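Local coordinates for periplasmic protein TorT (Vibrio parahaemolyticus, PDB 3O1I) that probably binds a small ligand in the periplasm and acts with a partner protein in trimethylamine N-oxide signalling, as expected of a TorT-type solute-binding protein, at residues A10-L15 and L38-A43; R51-L56 and K82-N87; A140-P145 and D196-S201; T246-Q251 and I290-S295. All blocks are in the same frame, centred on the assembly; numbering follows the deposited sequence.

Interaction 1 (A10-L15 and L38-A43); sequences AIYPHL and LRVLEA
A10 and V40 form a parallel beta bridge, their CA atoms 4.9 Å apart, where strand 7-12 runs beside strand 37-42; the axes of the short strand segments approach to 4.8 Å at 21°. The backbone of A10 is bonded twice to its neighbour: A10 N donates to R39 O at 3.0 Å, and A10 O accepts from L41 N at 3.0 Å with an N-H...O angle of 170°. Beyond this point the ladder slackens, since the bonds from Y12 N to L41 O and from A43 N to Y12 O are both weak. Helix 18-32 links the two strands, so the pair belongs to a beta-alpha-beta unit of a Rossmann-like lobe. On the face carrying A10, Y12 and V40, A10 CB touches L38 CD2 at 3.7 Å and V40 CG1 at 3.8 Å. The Y12 ring comes in obliquely, with Y12 OH 3.6 Å from V40 CG1; that hydroxyl is hydrogen-bonded to N24 on helix 18-32. On the other face I11 and L41 lie alongside, I11 CD1 resting 3.4 Å from L41 CB, and helix 49-62 packs over both. E42 has CG between its backbone N and carbonyl carbon (chi1 67°), and a further bend at chi2 brings the carboxylate beside the H14-L15 backbone; OE2 is weakly bonded to G44 N. The chemistry therefore divides: hydrophobic layers on the two faces, each covered by a helix, and polar H14 and E42 at the C-terminal ends, where a chain of another protein packs against L15 and E42.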
loop_
_atom_site.group_PDB
_atom_site.type_symbol
_atom_site.label_atom_id
_atom_site.label_comp_id
_atom_site.label_asym_id
_atom_site.label_seq_id
_atom_site.Cartn_x
_atom_site.Cartn_y
_atom_site.Cartn_z
ATOM N N ALA D 10 -21.405 -0.530 24.068
ATOM C CA ALA D 10 -20.043 -0.958 24.422
ATOM C C ALA D 10 -18.980 -0.348 23.501
ATOM O O ALA D 10 -19.005 -0.527 22.281
ATOM C CB ALA D 10 -19.948 -2.486 24.398
ATOM N N ILE D 11 -18.039 0.364 24.111
ATOM C CA ILE D 11 -16.971 1.035 23.381
ATOM C C ILE D 11 -15.583 0.451 23.637
ATOM O O ILE D 11 -14.916 0.806 24.615
ATOM C CB ILE D 11 -16.960 2.559 23.726
ATOM C CG1 ILE D 11 -18.321 3.162 23.384
ATOM C CG2 ILE D 11 -15.861 3.287 22.957
ATOM C CD1 ILE D 11 -18.844 2.748 22.020
ATOM N N TYR D 12 -15.148 -0.434 22.744
ATOM C CA TYR D 12 -13.831 -1.057 22.861
ATOM C C TYR D 12 -12.732 -0.124 22.362
ATOM O O TYR D 12 -13.005 0.937 21.806
ATOM C CB TYR D 12 -13.750 -2.311 22.013
ATOM C CG TYR D 12 -14.863 -3.308 22.187
ATOM C CD1 TYR D 12 -15.731 -3.255 23.281
ATOM C CD2 TYR D 12 -14.999 -4.365 21.285
ATOM C CE1 TYR D 12 -16.701 -4.245 23.474
ATOM C CE2 TYR D 12 -15.957 -5.347 21.467
ATOM C CZ TYR D 12 -16.798 -5.284 22.565
ATOM O OH TYR D 12 -17.699 -6.294 22.745
ATOM N N PRO D 13 -11.466 -0.500 22.578
ATOM C CA PRO D 13 -10.361 0.342 22.105
ATOM C C PRO D 13 -9.992 -0.153 20.696
ATOM O O PRO D 13 -9.313 0.531 19.935
ATOM C CB PRO D 13 -9.274 0.084 23.137
ATOM C CG PRO D 13 -9.491 -1.358 23.472
ATOM C CD PRO D 13 -10.997 -1.482 23.572
ATOM N N HIS D 14 -10.471 -1.360 20.384
ATOM C CA HIS D 14 -10.281 -2.032 19.097
ATOM C C HIS D 14 -10.901 -3.427 19.152
ATOM O O HIS D 14 -11.517 -3.803 20.132
ATOM C CB HIS D 14 -8.801 -2.205 18.771
ATOM C CG HIS D 14 -8.110 -3.196 19.651
ATOM N ND1 HIS D 14 -7.319 -2.823 20.718
ATOM C CD2 HIS D 14 -8.126 -4.550 19.645
ATOM C CE1 HIS D 14 -6.878 -3.905 21.334
ATOM N NE2 HIS D 14 -7.354 -4.964 20.703
ATOM N N LEU D 15 -10.733 -4.194 18.087
ATOM C CA LEU D 15 -11.235 -5.552 18.051
ATOM C C LEU D 15 -10.291 -6.376 17.177
ATOM O O LEU D 15 -10.694 -6.981 16.181
ATOM C CB LEU D 15 -12.663 -5.610 17.504
ATOM C CG LEU D 15 -13.456 -6.878 17.893
ATOM C CD1 LEU D 15 -13.809 -6.833 19.366
ATOM C CD2 LEU D 15 -14.739 -6.984 17.085
ATOM N N LEU D 38 -27.695 -4.065 22.980
ATOM C CA LEU D 38 -26.288 -3.704 22.972
ATOM C C LEU D 38 -25.695 -3.549 21.573
ATOM O O LEU D 38 -25.833 -4.425 20.708
ATOM C CB LEU D 38 -25.499 -4.749 23.775
ATOM C CG LEU D 38 -23.973 -4.700 23.925
ATOM C CD1 LEU D 38 -23.311 -5.288 22.694
ATOM C CD2 LEU D 38 -23.519 -3.271 24.178
ATOM N N ARG D 39 -25.046 -2.410 21.365
ATOM C CA ARG D 39 -24.396 -2.109 20.102
ATOM C C ARG D 39 -22.935 -1.907 20.436
ATOM O O ARG D 39 -22.594 -1.340 21.476
ATOM C CB ARG D 39 -24.978 -0.840 19.476
ATOM C CG ARG D 39 -24.591 -0.615 18.009
ATOM C CD ARG D 39 -25.595 0.323 17.341
ATOM N NE ARG D 39 -25.358 0.535 15.915
ATOM C CZ ARG D 39 -26.211 1.165 15.109
ATOM N NH1 ARG D 39 -27.355 1.640 15.586
ATOM N NH2 ARG D 39 -25.924 1.324 13.823
ATOM N N VAL D 40 -22.074 -2.377 19.545
ATOM C CA VAL D 40 -20.640 -2.280 19.749
ATOM C C VAL D 40 -19.895 -1.385 18.757
ATOM O O VAL D 40 -20.021 -1.539 17.541
ATOM C CB VAL D 40 -20.025 -3.688 19.719
ATOM C CG1 VAL D 40 -20.236 -4.366 21.058
ATOM C CG2 VAL D 40 -20.684 -4.514 18.608
ATOM N N LEU D 41 -19.123 -0.444 19.294
ATOM C CA LEU D 41 -18.327 0.474 18.481
ATOM C C LEU D 41 -16.872 0.359 18.919
ATOM O O LEU D 41 -16.540 0.662 20.071
ATOM C CB LEU D 41 -18.772 1.927 18.671
ATOM C CG LEU D 41 -20.234 2.314 18.456
ATOM C CD1 LEU D 41 -20.308 3.842 18.469
ATOM C CD2 LEU D 41 -20.777 1.742 17.141
ATOM N N GLU D 42 -16.006 -0.065 18.003
ATOM C CA GLU D 42 -14.597 -0.217 18.328
ATOM C C GLU D 42 -13.787 0.906 17.699
ATOM O O GLU D 42 -13.900 1.173 16.501
ATOM C CB GLU D 42 -14.104 -1.594 17.864
ATOM C CG GLU D 42 -14.071 -1.792 16.364
ATOM C CD GLU D 42 -12.684 -1.588 15.790
ATOM O OE1 GLU D 42 -12.549 -1.627 14.549
ATOM O OE2 GLU D 42 -11.725 -1.398 16.579
ATOM N N ALA D 43 -12.972 1.558 18.521
ATOM C CA ALA D 43 -12.146 2.681 18.096
ATOM C C ALA D 43 -11.100 2.370 17.027
ATOM O O ALA D 43 -10.361 3.268 16.590
ATOM C CB ALA D 43 -11.460 3.287 19.304
#

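Interaction 2 (R51-L56 and K82-N87); sequences RQEQQL and KSWVGN
E53 lies over one face of the W84 indole in a CH-pi contact: E53 CB is 3.5 Å from the centroid of the W84 six-membered ring and 16° off its normal, displaced toward the rim. With CG anti to its carbonyl carbon (chi1 -66°) and the chain extended beyond, E53 carries its carboxylate on past CB to the CZ2 part of the indole, the two planes 32° apart. Q54 makes a lighter polar-aromatic approach. Its NE2 stands 3.5 Å from W84 CZ3, oblique to the ring, and the amide is turned almost perpendicular to the indole plane. Both residues belong to helix 49-62, which follows strand 37-42, whereas W84 sits on the short helix 82-85 that precedes strand 90-92. Both helices lie against the five-stranded parallel sheet of a Rossmann-like lobe, where L56 and V85 both reach I67 on strand 66-69. Apolar contacts between these two buried residues make up the inner layer: L56 CG is 4.0 Å from V85 CG2, the side chains crossing at about a right angle, and L56 CD2 is 4.3 Å from W84 CB. Hydrogen bonding plays no part between the two segments.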
loop_
_atom_site.group_PDB
_atom_site.type_symbol
_atom_site.label_atom_id
_atom_site.label_comp_id
_atom_site.label_asym_id
_atom_site.label_seq_id
_atom_site.Cartn_x
_atom_site.Cartn_y
_atom_site.Cartn_z
ATOM N N ARG D 51 -11.177 9.157 17.617
ATOM C CA ARG D 51 -12.262 8.340 17.103
ATOM C C ARG D 51 -13.167 7.765 18.192
ATOM O O ARG D 51 -14.351 7.514 17.952
ATOM C CB ARG D 51 -11.705 7.208 16.236
ATOM C CG ARG D 51 -12.782 6.381 15.556
ATOM C CD ARG D 51 -12.260 5.814 14.262
ATOM N NE ARG D 51 -11.821 6.885 13.374
ATOM C CZ ARG D 51 -11.012 6.705 12.334
ATOM N NH1 ARG D 51 -10.553 5.487 12.060
ATOM N NH2 ARG D 51 -10.653 7.738 11.572
ATOM N N GLN D 52 -12.623 7.559 19.387
ATOM C CA GLN D 52 -13.430 7.011 20.477
ATOM C C GLN D 52 -14.294 8.118 21.087
ATOM O O GLN D 52 -15.453 7.880 21.428
ATOM C CB GLN D 52 -12.540 6.354 21.552
ATOM C CG GLN D 52 -13.331 5.511 22.562
ATOM C CD GLN D 52 -12.462 4.806 23.599
ATOM O OE1 GLN D 52 -11.636 5.433 24.264
ATOM N NE2 GLN D 52 -12.661 3.496 23.749
ATOM N N GLU D 53 -13.727 9.320 21.210
ATOM C CA GLU D 53 -14.456 10.476 21.739
ATOM C C GLU D 53 -15.710 10.659 20.908
ATOM O O GLU D 53 -16.785 10.915 21.436
ATOM C CB GLU D 53 -13.613 11.745 21.642
ATOM C CG GLU D 53 -12.388 11.749 22.515
ATOM C CD GLU D 53 -11.578 13.012 22.352
ATOM O OE1 GLU D 53 -11.212 13.329 21.202
ATOM O OE2 GLU D 53 -11.304 13.687 23.368
ATOM N N GLN D 54 -15.559 10.520 19.596
ATOM C CA GLN D 54 -16.683 10.659 18.681
ATOM C C GLN D 54 -17.651 9.472 18.799
ATOM O O GLN D 54 -18.863 9.661 18.852
ATOM C CB GLN D 54 -16.174 10.803 17.235
ATOM C CG GLN D 54 -15.084 11.879 17.031
ATOM C CD GLN D 54 -15.511 13.291 17.451
ATOM O OE1 GLN D 54 -16.463 13.854 16.910
ATOM N NE2 GLN D 54 -14.796 13.863 18.420
ATOM N N GLN D 55 -17.123 8.252 18.847
ATOM C CA GLN D 55 -17.969 7.062 18.971
ATOM C C GLN D 55 -18.678 7.115 20.314
ATOM O O GLN D 55 -19.773 6.578 20.491
ATOM C CB GLN D 55 -17.129 5.782 18.891
ATOM C CG GLN D 55 -16.474 5.535 17.536
ATOM C CD GLN D 55 -15.949 4.117 17.391
ATOM O OE1 GLN D 55 -15.071 3.695 18.141
ATOM N NE2 GLN D 55 -16.489 3.373 16.419
ATOM N N LEU D 56 -18.023 7.778 21.258
ATOM C CA LEU D 56 -18.539 7.959 22.609
ATOM C C LEU D 56 -19.715 8.925 22.503
ATOM O O LEU D 56 -20.757 8.742 23.137
ATOM C CB LEU D 56 -17.436 8.550 23.486
ATOM C CG LEU D 56 -17.462 8.318 24.990
ATOM C CD1 LEU D 56 -17.725 6.846 25.295
ATOM C CD2 LEU D 56 -16.127 8.774 25.566
ATOM N N LYS D 82 -18.331 13.291 31.058
ATOM C CA LYS D 82 -19.686 13.830 31.009
ATOM C C LYS D 82 -19.839 14.704 29.764
ATOM O O LYS D 82 -20.875 14.688 29.087
ATOM C CB LYS D 82 -19.955 14.642 32.282
ATOM C CG LYS D 82 -21.421 15.021 32.512
ATOM C CD LYS D 82 -21.592 15.775 33.834
ATOM C CE LYS D 82 -22.982 16.384 33.970
ATOM N NZ LYS D 82 -23.094 17.145 35.244
ATOM N N SER D 83 -18.776 15.447 29.474
ATOM C CA SER D 83 -18.694 16.352 28.331
ATOM C C SER D 83 -18.860 15.640 26.980
ATOM O O SER D 83 -18.924 16.289 25.939
ATOM C CB SER D 83 -17.347 17.094 28.384
ATOM O OG SER D 83 -17.116 17.883 27.233
ATOM N N TRP D 84 -18.918 14.311 26.998
ATOM C CA TRP D 84 -19.094 13.538 25.771
ATOM C C TRP D 84 -20.325 12.641 25.883
ATOM O O TRP D 84 -20.870 12.199 24.869
ATOM C CB TRP D 84 -17.867 12.656 25.467
ATOM C CG TRP D 84 -16.572 13.393 25.309
ATOM C CD1 TRP D 84 -15.690 13.728 26.300
ATOM C CD2 TRP D 84 -16.022 13.915 24.093
ATOM N NE1 TRP D 84 -14.626 14.426 25.778
ATOM C CE2 TRP D 84 -14.804 14.556 24.425
ATOM C CE3 TRP D 84 -16.439 13.906 22.752
ATOM C CZ2 TRP D 84 -13.997 15.184 23.465
ATOM C CZ3 TRP D 84 -15.637 14.533 21.797
ATOM C CH2 TRP D 84 -14.431 15.161 22.160
ATOM N N VAL D 85 -20.769 12.374 27.112
ATOM C CA VAL D 85 -21.923 11.502 27.300
ATOM C C VAL D 85 -23.056 12.110 28.132
ATOM O O VAL D 85 -24.213 11.709 27.995
ATOM C CB VAL D 85 -21.502 10.166 27.948
ATOM C CG1 VAL D 85 -22.432 9.061 27.496
ATOM C CG2 VAL D 85 -20.079 9.828 27.572
ATOM N N GLY D 86 -22.726 13.065 28.998
ATOM C CA GLY D 86 -23.750 13.691 29.819
ATOM C C GLY D 86 -24.111 12.939 31.093
ATOM O O GLY D 86 -23.233 12.532 31.848
ATOM N N ASN D 87 -25.405 12.757 31.337
ATOM C CA ASN D 87 -25.858 12.064 32.542
ATOM C C ASN D 87 -25.675 10.575 32.428
ATOM O O ASN D 87 -25.897 9.849 33.394
ATOM C CB ASN D 87 -27.346 12.327 32.820
ATOM C CG ASN D 87 -28.283 11.497 31.929
ATOM O OD1 ASN D 87 -28.252 11.600 30.698
ATOM N ND2 ASN D 87 -29.130 10.683 32.560
#

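Interaction 3 (A140-P145 and D196-S201); sequences ALLLGP and DYIVGS
A140 and Y197 meet through their flat peptide groups: A140 N donates to Y197 O at 2.8 Å, from a position tilted 23° out of the carbonyl plane. L142 N reaches V199 O at 2.9 Å, tilted further, whereas V199 N approaches A140 O at 3.0 Å nearly in line with the carbonyl bond. This is the parallel ladder of strands 137-142 and 197-200, the two inner strands of a four-stranded sheet in the second Rossmann-like lobe. Their segment axes come within 4.6 Å and cross at -24°, in keeping with an ordinary twisted sheet. A140, L142 and I198 share one face, where L142 CD1 touches I198 CG2 at 3.9 Å as the two side chains slant past each other, and V186 and V189 of helix 179-192 cover them. The opposite face carries L141 and V199, with I139 and V224 adding further contacts to V199. The Y197 side chain leads away from 140-145 and packs on T137 and I139 earlier in strand 137-142; its OH is bonded to H130. All the touching residues are buried. The strands stop pairing at S201, whose N points to L142 O, although the position of that oxygen is less certain in this model. S201 is also the N-cap of helix 202-214: with OG between its backbone N and carbonyl carbon (chi1 56°), the hydroxyl accepts from A204 N.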
loop_
_atom_site.group_PDB
_atom_site.type_symbol
_atom_site.label_atom_id
_atom_site.label_comp_id
_atom_site.label_asym_id
_atom_site.label_seq_id
_atom_site.Cartn_x
_atom_site.Cartn_y
_atom_site.Cartn_z
ATOM N N ALA D 140 14.270 -14.679 30.287
ATOM C CA ALA D 140 14.182 -13.490 29.438
ATOM C C ALA D 140 12.785 -12.884 29.448
ATOM O O ALA D 140 11.815 -13.572 29.156
ATOM C CB ALA D 140 14.576 -13.845 28.010
ATOM N N LEU D 141 12.693 -11.589 29.752
ATOM C CA LEU D 141 11.408 -10.888 29.817
ATOM C C LEU D 141 10.985 -10.125 28.566
ATOM O O LEU D 141 11.600 -9.138 28.214
ATOM C CB LEU D 141 11.401 -9.912 31.004
ATOM C CG LEU D 141 11.026 -10.465 32.386
ATOM C CD1 LEU D 141 11.318 -9.429 33.472
ATOM C CD2 LEU D 141 9.552 -10.835 32.379
ATOM N N LEU D 142 9.925 -10.582 27.907
ATOM C CA LEU D 142 9.412 -9.906 26.716
ATOM C C LEU D 142 7.941 -9.569 26.946
ATOM O O LEU D 142 7.047 -10.113 26.300
ATOM C CB LEU D 142 9.555 -10.792 25.476
ATOM C CG LEU D 142 10.959 -11.313 25.147
ATOM C CD1 LEU D 142 10.902 -12.030 23.809
ATOM C CD2 LEU D 142 11.966 -10.178 25.105
ATOM N N LEU D 143 7.710 -8.647 27.870
ATOM C CA LEU D 143 6.373 -8.228 28.258
ATOM C C LEU D 143 5.603 -7.419 27.227
ATOM O O LEU D 143 4.506 -7.805 26.831
ATOM C CB LEU D 143 6.463 -7.458 29.573
ATOM C CG LEU D 143 7.136 -8.306 30.658
ATOM C CD1 LEU D 143 7.291 -7.499 31.945
ATOM C CD2 LEU D 143 6.311 -9.572 30.878
ATOM N N GLY D 144 6.166 -6.296 26.797
ATOM C CA GLY D 144 5.481 -5.480 25.812
ATOM C C GLY D 144 6.012 -4.064 25.772
ATOM O O GLY D 144 7.190 -3.842 26.056
ATOM N N PRO D 145 5.165 -3.078 25.431
ATOM C CA PRO D 145 5.569 -1.670 25.355
ATOM C C PRO D 145 6.120 -1.055 26.655
ATOM O O PRO D 145 7.010 -1.617 27.292
ATOM C CB PRO D 145 4.299 -0.981 24.843
ATOM C CG PRO D 145 3.204 -1.880 25.316
ATOM C CD PRO D 145 3.753 -3.241 25.051
ATOM N N ASP D 196 16.919 -19.772 29.467
ATOM C CA ASP D 196 16.225 -21.004 29.818
ATOM C C ASP D 196 14.746 -20.833 29.479
ATOM O O ASP D 196 14.170 -21.643 28.745
ATOM C CB ASP D 196 16.383 -21.288 31.311
ATOM C CG ASP D 196 17.807 -21.636 31.689
ATOM O OD1 ASP D 196 18.292 -22.692 31.235
ATOM O OD2 ASP D 196 18.443 -20.856 32.433
ATOM N N TYR D 197 14.145 -19.767 30.015
ATOM C CA TYR D 197 12.733 -19.455 29.780
ATOM C C TYR D 197 12.529 -18.055 29.212
ATOM O O TYR D 197 13.380 -17.171 29.356
ATOM C CB TYR D 197 11.923 -19.517 31.081
ATOM C CG TYR D 197 11.966 -20.823 31.820
ATOM C CD1 TYR D 197 12.653 -20.933 33.028
ATOM C CD2 TYR D 197 11.297 -21.941 31.333
ATOM C CE1 TYR D 197 12.666 -22.127 33.739
ATOM C CE2 TYR D 197 11.304 -23.142 32.032
ATOM C CZ TYR D 197 11.986 -23.232 33.235
ATOM O OH TYR D 197 11.966 -24.417 33.936
ATOM N N ILE D 198 11.375 -17.874 28.579
ATOM C CA ILE D 198 10.966 -16.590 28.032
ATOM C C ILE D 198 9.561 -16.345 28.581
ATOM O O ILE D 198 8.641 -17.137 28.350
ATOM C CB ILE D 198 10.843 -16.577 26.486
ATOM C CG1 ILE D 198 12.175 -16.879 25.814
ATOM C CG2 ILE D 198 10.382 -15.203 26.025
ATOM C CD1 ILE D 198 12.039 -17.000 24.297
ATOM N N VAL D 199 9.402 -15.265 29.332
ATOM C CA VAL D 199 8.095 -14.905 29.857
ATOM C C VAL D 199 7.701 -13.590 29.213
ATOM O O VAL D 199 8.362 -12.568 29.412
ATOM C CB VAL D 199 8.098 -14.753 31.394
ATOM C CG1 VAL D 199 8.255 -16.105 32.027
ATOM C CG2 VAL D 199 9.222 -13.847 31.846
ATOM N N GLY D 200 6.640 -13.620 28.415
ATOM C CA GLY D 200 6.204 -12.404 27.763
ATOM C C GLY D 200 4.735 -12.375 27.400
ATOM O O GLY D 200 3.956 -13.209 27.860
ATOM N N SER D 201 4.360 -11.411 26.564
ATOM C CA SER D 201 2.979 -11.252 26.132
ATOM C C SER D 201 2.503 -12.433 25.320
ATOM O O SER D 201 3.296 -13.240 24.844
ATOM C CB SER D 201 2.849 -10.006 25.280
ATOM O OG SER D 201 3.752 -10.071 24.188
#

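Interaction 4 (T246-Q251 and I290-S295); sequences TDKMVQ and IEESLS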
loop_
_atom_site.group_PDB
_atom_site.type_symbol
_atom_site.label_atom_id
_atom_site.label_comp_id
_atom_site.label_asym_id
_atom_site.label_seq_id
_atom_site.Cartn_x
_atom_site.Cartn_y
_atom_site.Cartn_z
ATOM N N THR D 246 -4.893 -17.310 33.058
ATOM C CA THR D 246 -6.058 -16.835 32.316
ATOM C C THR D 246 -6.925 -15.944 33.197
ATOM O O THR D 246 -7.359 -16.374 34.269
ATOM C CB THR D 246 -6.934 -17.995 31.851
ATOM O OG1 THR D 246 -8.106 -17.480 31.209
ATOM C CG2 THR D 246 -7.361 -18.825 33.034
ATOM N N ASP D 247 -7.173 -14.712 32.749
ATOM C CA ASP D 247 -8.000 -13.778 33.508
ATOM C C ASP D 247 -9.420 -13.785 32.961
ATOM O O ASP D 247 -10.143 -12.794 33.038
ATOM C CB ASP D 247 -7.390 -12.360 33.494
ATOM C CG ASP D 247 -7.603 -11.610 32.176
ATOM O OD1 ASP D 247 -7.880 -12.244 31.132
ATOM O OD2 ASP D 247 -7.476 -10.364 32.195
ATOM N N LYS D 248 -9.795 -14.939 32.413
ATOM C CA LYS D 248 -11.122 -15.176 31.863
ATOM C C LYS D 248 -11.707 -13.926 31.247
ATOM O O LYS D 248 -12.273 -13.081 31.941
ATOM C CB LYS D 248 -12.050 -15.711 32.963
ATOM C CG LYS D 248 -11.642 -17.072 33.507
ATOM C CD LYS D 248 -12.338 -17.382 34.809
ATOM C CE LYS D 248 -11.492 -18.335 35.636
ATOM N NZ LYS D 248 -11.697 -18.177 37.103
ATOM N N MET D 249 -11.565 -13.825 29.929
ATOM C CA MET D 249 -12.053 -12.679 29.167
ATOM C C MET D 249 -13.553 -12.743 28.858
ATOM O O MET D 249 -14.307 -11.823 29.193
ATOM C CB MET D 249 -11.260 -12.559 27.860
ATOM C CG MET D 249 -9.748 -12.470 28.030
ATOM S SD MET D 249 -8.900 -14.039 27.813
ATOM C CE MET D 249 -7.560 -13.860 28.958
ATOM N N VAL D 250 -13.973 -13.821 28.198
ATOM C CA VAL D 250 -15.377 -14.001 27.851
ATOM C C VAL D 250 -16.252 -13.615 29.031
ATOM O O VAL D 250 -17.261 -12.938 28.872
ATOM C CB VAL D 250 -15.695 -15.452 27.473
ATOM C CG1 VAL D 250 -17.192 -15.607 27.282
ATOM C CG2 VAL D 250 -14.959 -15.837 26.199
ATOM N N GLN D 251 -15.861 -14.044 30.223
ATOM C CA GLN D 251 -16.622 -13.720 31.421
ATOM C C GLN D 251 -16.442 -12.261 31.822
ATOM O O GLN D 251 -17.383 -11.645 32.322
ATOM C CB GLN D 251 -16.194 -14.621 32.578
ATOM C CG GLN D 251 -16.814 -14.261 33.912
ATOM C CD GLN D 251 -16.573 -15.329 34.955
ATOM O OE1 GLN D 251 -15.455 -15.495 35.450
ATOM N NE2 GLN D 251 -17.622 -16.076 35.284
ATOM N N ILE D 290 -11.914 -22.395 30.441
ATOM C CA ILE D 290 -11.505 -21.849 29.159
ATOM C C ILE D 290 -12.718 -21.321 28.420
ATOM O O ILE D 290 -12.583 -20.610 27.431
ATOM C CB ILE D 290 -10.819 -22.885 28.262
ATOM C CG1 ILE D 290 -11.831 -23.938 27.813
ATOM C CG2 ILE D 290 -9.631 -23.491 28.990
ATOM C CD1 ILE D 290 -11.374 -24.735 26.604
ATOM N N GLU D 291 -13.907 -21.675 28.890
ATOM C CA GLU D 291 -15.128 -21.206 28.251
ATOM C C GLU D 291 -15.386 -19.756 28.618
ATOM O O GLU D 291 -15.931 -18.999 27.828
ATOM C CB GLU D 291 -16.320 -22.046 28.687
ATOM C CG GLU D 291 -17.651 -21.479 28.231
ATOM C CD GLU D 291 -18.828 -22.216 28.836
ATOM O OE1 GLU D 291 -18.912 -22.286 30.085
ATOM O OE2 GLU D 291 -19.668 -22.726 28.063
ATOM N N GLU D 292 -15.008 -19.380 29.830
ATOM C CA GLU D 292 -15.191 -18.015 30.296
ATOM C C GLU D 292 -13.913 -17.261 29.981
ATOM O O GLU D 292 -13.630 -16.212 30.564
ATOM C CB GLU D 292 -15.426 -17.994 31.804
ATOM C CG GLU D 292 -16.464 -18.985 32.281
ATOM C CD GLU D 292 -16.697 -18.883 33.769
ATOM O OE1 GLU D 292 -15.716 -19.046 34.535
ATOM O OE2 GLU D 292 -17.856 -18.634 34.168
ATOM N N SER D 293 -13.137 -17.821 29.058
ATOM C CA SER D 293 -11.873 -17.225 28.649
ATOM C C SER D 293 -11.764 -16.934 27.160
ATOM O O SER D 293 -11.747 -15.777 26.760
ATOM C CB SER D 293 -10.704 -18.119 29.075
ATOM O OG SER D 293 -10.241 -17.755 30.359
ATOM N N LEU D 294 -11.696 -17.975 26.337
ATOM C CA LEU D 294 -11.549 -17.766 24.905
ATOM C C LEU D 294 -12.748 -18.162 24.069
ATOM O O LEU D 294 -13.222 -19.285 24.141
ATOM C CB LEU D 294 -10.314 -18.509 24.385
ATOM C CG LEU D 294 -9.011 -18.174 25.115
ATOM C CD1 LEU D 294 -7.870 -19.007 24.562
ATOM C CD2 LEU D 294 -8.720 -16.692 24.977
ATOM N N SER D 295 -13.207 -17.219 23.256
ATOM C CA SER D 295 -14.341 -17.411 22.361
ATOM C C SER D 295 -14.271 -18.692 21.530
ATOM O O SER D 295 -13.198 -19.222 21.281
ATOM C CB SER D 295 -14.437 -16.200 21.434
ATOM O OG SER D 295 -13.140 -15.742 21.084
#
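V250 and Q251 press the opening turn of helix 249-263 against the loop that follows helix 287-291. Ahead of the helix the chain makes an ST turn, in which T246 OG1 accepts from K248 N at 3.3 Å; the very short approach of S293 OG to T246 OG1 is doubtful, and S293 OG also has a weak bond to T289 O. The tight part of the contact is the helix start, where V250 is buried. V250 N donates to S293 O at 3.3 Å and Q251 N to E292 O at 3.1 Å; both bonds are straight at the hydrogen (163° and 165°), yet each donor stands above the carbonyl plane and off the lone pairs. Backbone N-H groups at the start of the helix are thus met by successive carbonyls of the loop. M249 SD lies 3.9 Å from L294 CD2, the two side chains running alongside. Y19 and Y25 of helix 18-32 back M249 and V250, and Y233 of helix 230-236 touches L294, so the junction ties together helices from different parts of the chain. The Q251 amide and E292 carboxylate, on the partly exposed side, are less firmly joined: they lie side by side with planes 56° apart, and their close polar ends have poor hydrogen-bond geometry. K248, by contrast, is buried; its NZ remains 4.8 Å from E292 OE1 and bonds to I276 O.

In the fold
Interactions 1 and 3 are equivalent in kind, parallel strand pairs from separate sheets on opposite sides of the chain's centre, about 29 Å apart between centres. Interaction 3 is fully buried, with three well-placed backbone bonds; interaction 1, at an edge strand of its sheet within the chain, is partly exposed and has two weak bonds toward its C-terminal side. Interaction 2 touches interaction 1 through helix 49-62: Q52 donates weakly to Y12 O. It is the more peripheral of the two, its centre about 24 Å from the chain's centre, and relies on aromatic and apolar packing. Interaction 4 is the most central, its centre about 10 Å from the chain's, and uses backbone bonds between a helix start and a loop, outside both parallel sheets.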